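Local coordinates for putative mandelate racemase (Bordetella bronchiseptica, PDB 3OZY), which is of unknown function but belongs to the enolase superfamily, binds magnesium and probably takes an acid sugar such as m-xylarate as its ligand, at residues Q128-K133 with L316-A321; L299-H304 with S322-M327. All coordinates share one frame; numbering follows the deposited sequence. Where two conformers were deposited one is given.

In the fold
From the N terminus, the chain leaves helix 126-129 of the N-terminal domain through 128-133 and then enters the barrel at strand 139-146. Interaction 1 closes a long loop of 182 residues, bringing 128-133 against residues 316-321 of helix 309-321. Interaction 2 closes a short one of 17 residues: strand 300-301 leads into helix 309-321, and the loop behind that helix comes back over the strand. Its first segment lies inside the long loop and its second follows directly on 316-321, so the two contacts cross rather than nest. They meet where V319 packs on P303 and W301, and L318 on W301; interaction 1 ties the N-terminal domain's exit to helix 309-321, interaction 2 the following loop to strand 300-301.

Interaction 1 of 2, residues Q128-K133 with L316-A321; sequences QLLGGK and LHLVAA
The carbonyl O of A320 is approached by K133, whose CA lies 3.6 Å from it in a CH-O contact. The backbone of A320 is also hydrogen-bonded to F134 and H135, so the chain just beyond K133 is held to the same turn of helix. A second CH-O contact runs the other way, from A321 CA to G132 O at 3.4 Å, and the CB of A321 presses on that oxygen too, 3.3 Å away. No hydrogen bond joins the two segments directly. The apolar part belongs to L130: its CB faces A321 CB at 4.1 Å, while CD1, set anti to CA (chi2 -180°), reaches along the helix to L318 CD1 at 3.5 Å. Both leucines also touch L288 of helix 284-296, which completes the apolar cluster. Polar side chains are tied off outside the two segments: H317 bonds Y127 N through ND1 and L361 O through NE2, and the extended K133 carries NZ to Q354 OE1. L130 is placed by a Schellman motif with G131 at C-prime, which ends helix 126-129 and turns the chain from the N-terminal domain toward the enolase-superfamily barrel.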
loop_
_atom_site.group_PDB
_atom_site.type_symbol
_atom_site.label_atom_id
_atom_site.label_comp_id
_atom_site.label_asym_id
_atom_site.label_seq_id
_atom_site.Cartn_x
_atom_site.Cartn_y
_atom_site.Cartn_z
ATOM N N GLN A 128 9.200 8.703 -28.617
ATOM C CA GLN A 128 9.640 8.004 -29.830
ATOM C C GLN A 128 9.867 6.511 -29.597
ATOM O O GLN A 128 9.566 5.692 -30.466
ATOM C CB GLN A 128 10.899 8.644 -30.431
ATOM C CG GLN A 128 10.660 10.025 -31.026
ATOM C CD GLN A 128 9.831 10.003 -32.307
ATOM O OE1 GLN A 128 9.156 9.020 -32.630
ATOM N NE2 GLN A 128 9.874 11.106 -33.043
ATOM N N LEU A 129 10.389 6.165 -28.422
ATOM C CA LEU A 129 10.591 4.768 -28.050
ATOM C C LEU A 129 9.263 4.025 -27.941
ATOM O O LEU A 129 9.188 2.829 -28.211
ATOM C CB LEU A 129 11.324 4.668 -26.710
ATOM C CG LEU A 129 12.603 5.483 -26.511
ATOM C CD1 LEU A 129 13.178 5.247 -25.114
ATOM C CD2 LEU A 129 13.626 5.152 -27.579
ATOM N N LEU A 130 8.224 4.751 -27.535
ATOM C CA LEU A 130 6.893 4.180 -27.311
ATOM C C LEU A 130 6.062 4.080 -28.575
ATOM O O LEU A 130 4.833 3.967 -28.512
ATOM C CB LEU A 130 6.141 5.020 -26.279
ATOM C CG LEU A 130 6.879 5.219 -24.960
ATOM C CD1 LEU A 130 6.026 6.069 -24.020
ATOM C CD2 LEU A 130 7.242 3.888 -24.323
ATOM N N GLY A 131 6.714 4.141 -29.731
ATOM C CA GLY A 131 6.008 4.020 -30.992
ATOM C C GLY A 131 5.664 5.354 -31.629
ATOM O O GLY A 131 4.955 5.402 -32.627
ATOM N N GLY A 132 6.167 6.442 -31.054
ATOM C CA GLY A 132 5.927 7.769 -31.603
ATOM C C GLY A 132 4.562 8.342 -31.251
ATOM O O GLY A 132 3.768 7.729 -30.525
ATOM N N LYS A 133 4.271 9.525 -31.774
ATOM C CA LYS A 133 3.034 10.198 -31.405
ATOM C C LYS A 133 1.804 9.537 -32.000
ATOM O O LYS A 133 1.844 9.015 -33.118
ATOM C CB LYS A 133 3.073 11.665 -31.834
ATOM C CG LYS A 133 4.106 12.476 -31.076
ATOM C CD LYS A 133 4.186 13.912 -31.581
ATOM C CE LYS A 133 5.189 14.668 -30.729
ATOM N NZ LYS A 133 5.309 16.112 -31.098
ATOM N N LEU A 316 3.213 12.915 -19.997
ATOM C CA LEU A 316 2.945 13.528 -21.292
ATOM C C LEU A 316 3.543 12.732 -22.456
ATOM O O LEU A 316 2.936 12.649 -23.523
ATOM C CB LEU A 316 3.440 14.972 -21.302
ATOM C CG LEU A 316 3.063 15.776 -22.540
ATOM C CD1 LEU A 316 1.561 15.685 -22.820
ATOM C CD2 LEU A 316 3.502 17.222 -22.345
ATOM N N HIS A 317 4.732 12.165 -22.267
ATOM C CA HIS A 317 5.295 11.302 -23.305
ATOM C C HIS A 317 4.337 10.164 -23.631
ATOM O O HIS A 317 4.101 9.841 -24.800
ATOM C CB HIS A 317 6.655 10.738 -22.876
ATOM C CG HIS A 317 7.776 11.715 -23.015
ATOM N ND1 HIS A 317 8.459 11.891 -24.199
ATOM C CD2 HIS A 317 8.315 12.589 -22.132
ATOM C CE1 HIS A 317 9.382 12.826 -24.034
ATOM N NE2 HIS A 317 9.312 13.267 -22.791
ATOM N N LEU A 318 3.780 9.553 -22.588
ATOM C CA LEU A 318 2.873 8.430 -22.795
ATOM C C LEU A 318 1.558 8.880 -23.414
ATOM O O LEU A 318 1.041 8.239 -24.326
ATOM C CB LEU A 318 2.596 7.701 -21.484
ATOM C CG LEU A 318 3.664 6.695 -21.075
ATOM C CD1 LEU A 318 5.037 7.344 -20.891
ATOM C CD2 LEU A 318 3.238 5.974 -19.802
ATOM N N VAL A 319 1.011 9.982 -22.908
ATOM C CA VAL A 319 -0.251 10.492 -23.427
ATOM C C VAL A 319 -0.127 10.875 -24.900
ATOM O O VAL A 319 -1.012 10.572 -25.705
ATOM C CB VAL A 319 -0.756 11.669 -22.573
ATOM C CG1 VAL A 319 -1.905 12.407 -23.253
ATOM C CG2 VAL A 319 -1.160 11.148 -21.194
ATOM N N ALA A 320 0.978 11.521 -25.259
ATOM C CA ALA A 320 1.187 11.909 -26.653
ATOM C C ALA A 320 1.190 10.693 -27.589
ATOM O O ALA A 320 0.753 10.782 -28.741
ATOM C CB ALA A 320 2.483 12.691 -26.786
ATOM N N ALA A 321 1.685 9.569 -27.078
ATOM C CA ALA A 321 1.821 8.338 -27.859
ATOM C C ALA A 321 0.558 7.479 -27.870
ATOM O O ALA A 321 0.452 6.534 -28.656
ATOM C CB ALA A 321 3.002 7.520 -27.334
#

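Interaction 2 of 2, residues L299-H304 with S322-M327; sequences LAWNPH and SPHPAM
S322 points its CB toward 299-304; in the conformer given, one of two, its OG stands off the edge of the W301 ring and accepts from H324 N at 3.1 Å, an ST turn. The imidazole of H324 lies over the backbone of W301, with W301 N above the middle of one face. W301 CB adds a CH-pi contact 3.9 Å from the ring centroid, and L299 O comes to the ring edge, 3.3 Å from H324 CE1. Outside the two segments NE2 bonds S291 O of helix 284-296, which fixes the rotation of the ring. Here the loop after helix 309-321 folds back over strand 300-301, seventh of the (beta/alpha)7-beta barrel of the enolase superfamily, on its way to strand 328-331, the eighth. P325 then offers its carbonyl: N302 ND2 gives a 2.8 Å bond to P325 O, bent at the hydrogen (142°) but only 6° out of the N302 amide plane. With CG anti to its carbonyl carbon (chi1 -62°), N302 sets this amide across to the loop. ND2 also donates to water 1 at 3.1 Å, and M327 N donates to that water at 3.0 Å. M327 CB packs against N302 ND2, and a second water donates to both M327 O and P303 O, each 2.8 Å from the water oxygen.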
loop_
_atom_site.group_PDB
_atom_site.type_symbol
_atom_site.label_atom_id
_atom_site.label_comp_id
_atom_site.label_asym_id
_atom_site.label_seq_id
_atom_site.Cartn_x
_atom_site.Cartn_y
_atom_site.Cartn_z
ATOM N N LEU A 299 -12.423 1.541 -22.481
ATOM C CA LEU A 299 -12.403 2.609 -21.489
ATOM C C LEU A 299 -11.253 3.561 -21.808
ATOM O O LEU A 299 -10.477 3.319 -22.728
ATOM C CB LEU A 299 -12.230 2.012 -20.090
ATOM C CG LEU A 299 -13.268 0.950 -19.710
ATOM C CD1 LEU A 299 -12.897 0.325 -18.369
ATOM C CD2 LEU A 299 -14.675 1.515 -19.680
ATOM N N ALA A 300 -11.130 4.634 -21.035
ATOM C CA ALA A 300 -10.117 5.644 -21.293
ATOM C C ALA A 300 -9.044 5.619 -20.214
ATOM O O ALA A 300 -9.324 5.276 -19.067
ATOM C CB ALA A 300 -10.767 7.031 -21.350
ATOM N N TRP A 301 -7.816 5.969 -20.595
ATOM C CA TRP A 301 -6.747 6.266 -19.641
ATOM C C TRP A 301 -6.375 7.731 -19.806
ATOM O O TRP A 301 -5.975 8.149 -20.893
ATOM C CB TRP A 301 -5.517 5.386 -19.874
ATOM C CG TRP A 301 -4.334 5.777 -19.034
ATOM C CD1 TRP A 301 -4.199 5.623 -17.679
ATOM C CD2 TRP A 301 -3.122 6.394 -19.489
ATOM N NE1 TRP A 301 -2.971 6.104 -17.266
ATOM C CE2 TRP A 301 -2.295 6.579 -18.359
ATOM C CE3 TRP A 301 -2.655 6.805 -20.738
ATOM C CZ2 TRP A 301 -1.033 7.165 -18.446
ATOM C CZ3 TRP A 301 -1.402 7.385 -20.819
ATOM C CH2 TRP A 301 -0.606 7.555 -19.682
ATOM N N ASN A 302 -6.550 8.499 -18.729
ATOM C CA ASN A 302 -6.193 9.920 -18.668
ATOM C C ASN A 302 -5.504 10.075 -17.319
ATOM O O ASN A 302 -6.169 10.113 -16.284
ATOM C CB ASN A 302 -7.442 10.812 -18.716
ATOM C CG ASN A 302 -8.222 10.667 -20.005
ATOM O OD1 ASN A 302 -9.301 10.078 -20.032
ATOM N ND2 ASN A 302 -7.683 11.210 -21.082
ATOM N N PRO A 303 -4.160 10.123 -17.310
ATOM C CA PRO A 303 -3.442 10.041 -16.034
ATOM C C PRO A 303 -3.613 11.268 -15.150
ATOM O O PRO A 303 -3.752 12.390 -15.635
ATOM C CB PRO A 303 -1.972 9.942 -16.462
ATOM C CG PRO A 303 -1.945 10.597 -17.802
ATOM C CD PRO A 303 -3.231 10.147 -18.453
ATOM N N HIS A 304 -3.577 11.030 -13.847
ATOM C CA HIS A 304 -3.211 12.059 -12.894
ATOM C C HIS A 304 -1.730 12.390 -13.134
ATOM O O HIS A 304 -0.932 11.493 -13.433
ATOM C CB HIS A 304 -3.424 11.489 -11.487
ATOM C CG HIS A 304 -2.847 12.325 -10.387
ATOM N ND1 HIS A 304 -1.522 12.252 -10.015
ATOM C CD2 HIS A 304 -3.426 13.217 -9.553
ATOM C CE1 HIS A 304 -1.303 13.086 -9.011
ATOM N NE2 HIS A 304 -2.446 13.680 -8.708
ATOM N N SER A 322 -0.399 7.821 -27.010
ATOM C CA SER A 322 -1.588 6.994 -26.809
ATOM C C SER A 322 -2.811 7.469 -27.593
ATOM O O SER A 322 -3.089 8.666 -27.655
ATOM C CB SER A 322 -1.941 6.943 -25.322
ATOM O OG SER A 322 -3.238 6.392 -25.145
ATOM N N PRO A 323 -3.567 6.526 -28.179
ATOM C CA PRO A 323 -4.796 6.876 -28.902
ATOM C C PRO A 323 -5.959 7.296 -27.998
ATOM O O PRO A 323 -7.009 7.689 -28.503
ATOM C CB PRO A 323 -5.154 5.571 -29.624
ATOM C CG PRO A 323 -4.590 4.520 -28.759
ATOM C CD PRO A 323 -3.263 5.091 -28.298
ATOM N N HIS A 324 -5.800 7.243 -26.683
ATOM C CA HIS A 324 -6.878 7.704 -25.815
ATOM C C HIS A 324 -7.177 9.177 -26.053
ATOM O O HIS A 324 -6.267 9.949 -26.327
ATOM C CB HIS A 324 -6.512 7.504 -24.349
ATOM C CG HIS A 324 -6.517 6.073 -23.921
ATOM N ND1 HIS A 324 -7.674 5.327 -23.861
ATOM C CD2 HIS A 324 -5.509 5.250 -23.550
ATOM C CE1 HIS A 324 -7.377 4.100 -23.466
ATOM N NE2 HIS A 324 -6.071 4.024 -23.279
ATOM N N PRO A 325 -8.455 9.578 -25.915
ATOM C CA PRO A 325 -8.779 11.004 -26.042
ATOM C C PRO A 325 -7.974 11.785 -25.019
ATOM O O PRO A 325 -7.862 11.371 -23.864
ATOM C CB PRO A 325 -10.264 11.073 -25.671
ATOM C CG PRO A 325 -10.767 9.663 -25.711
ATOM C CD PRO A 325 -9.596 8.777 -25.435
ATOM N N ALA A 326 -7.418 12.914 -25.424
ATOM C CA ALA A 326 -6.563 13.682 -24.526
ATOM C C ALA A 326 -7.362 14.533 -23.544
ATOM O O ALA A 326 -8.272 15.260 -23.945
ATOM C CB ALA A 326 -5.619 14.568 -25.331
ATOM N N MET A 327 -7.016 14.437 -22.267
ATOM C CA MET A 327 -7.573 15.318 -21.248
ATOM C C MET A 327 -6.478 15.416 -20.196
ATOM O O MET A 327 -6.537 14.785 -19.134
ATOM C CB MET A 327 -8.881 14.752 -20.682
ATOM C CG MET A 327 -9.612 15.682 -19.702
ATOM S SD MET A 327 -9.932 17.350 -20.328
ATOM C CE MET A 327 -11.252 17.010 -21.489
HETATM O O HOH W 1 -4.921 12.690 -21.032
HETATM O O HOH W 2 -4.356 13.288 -18.216
#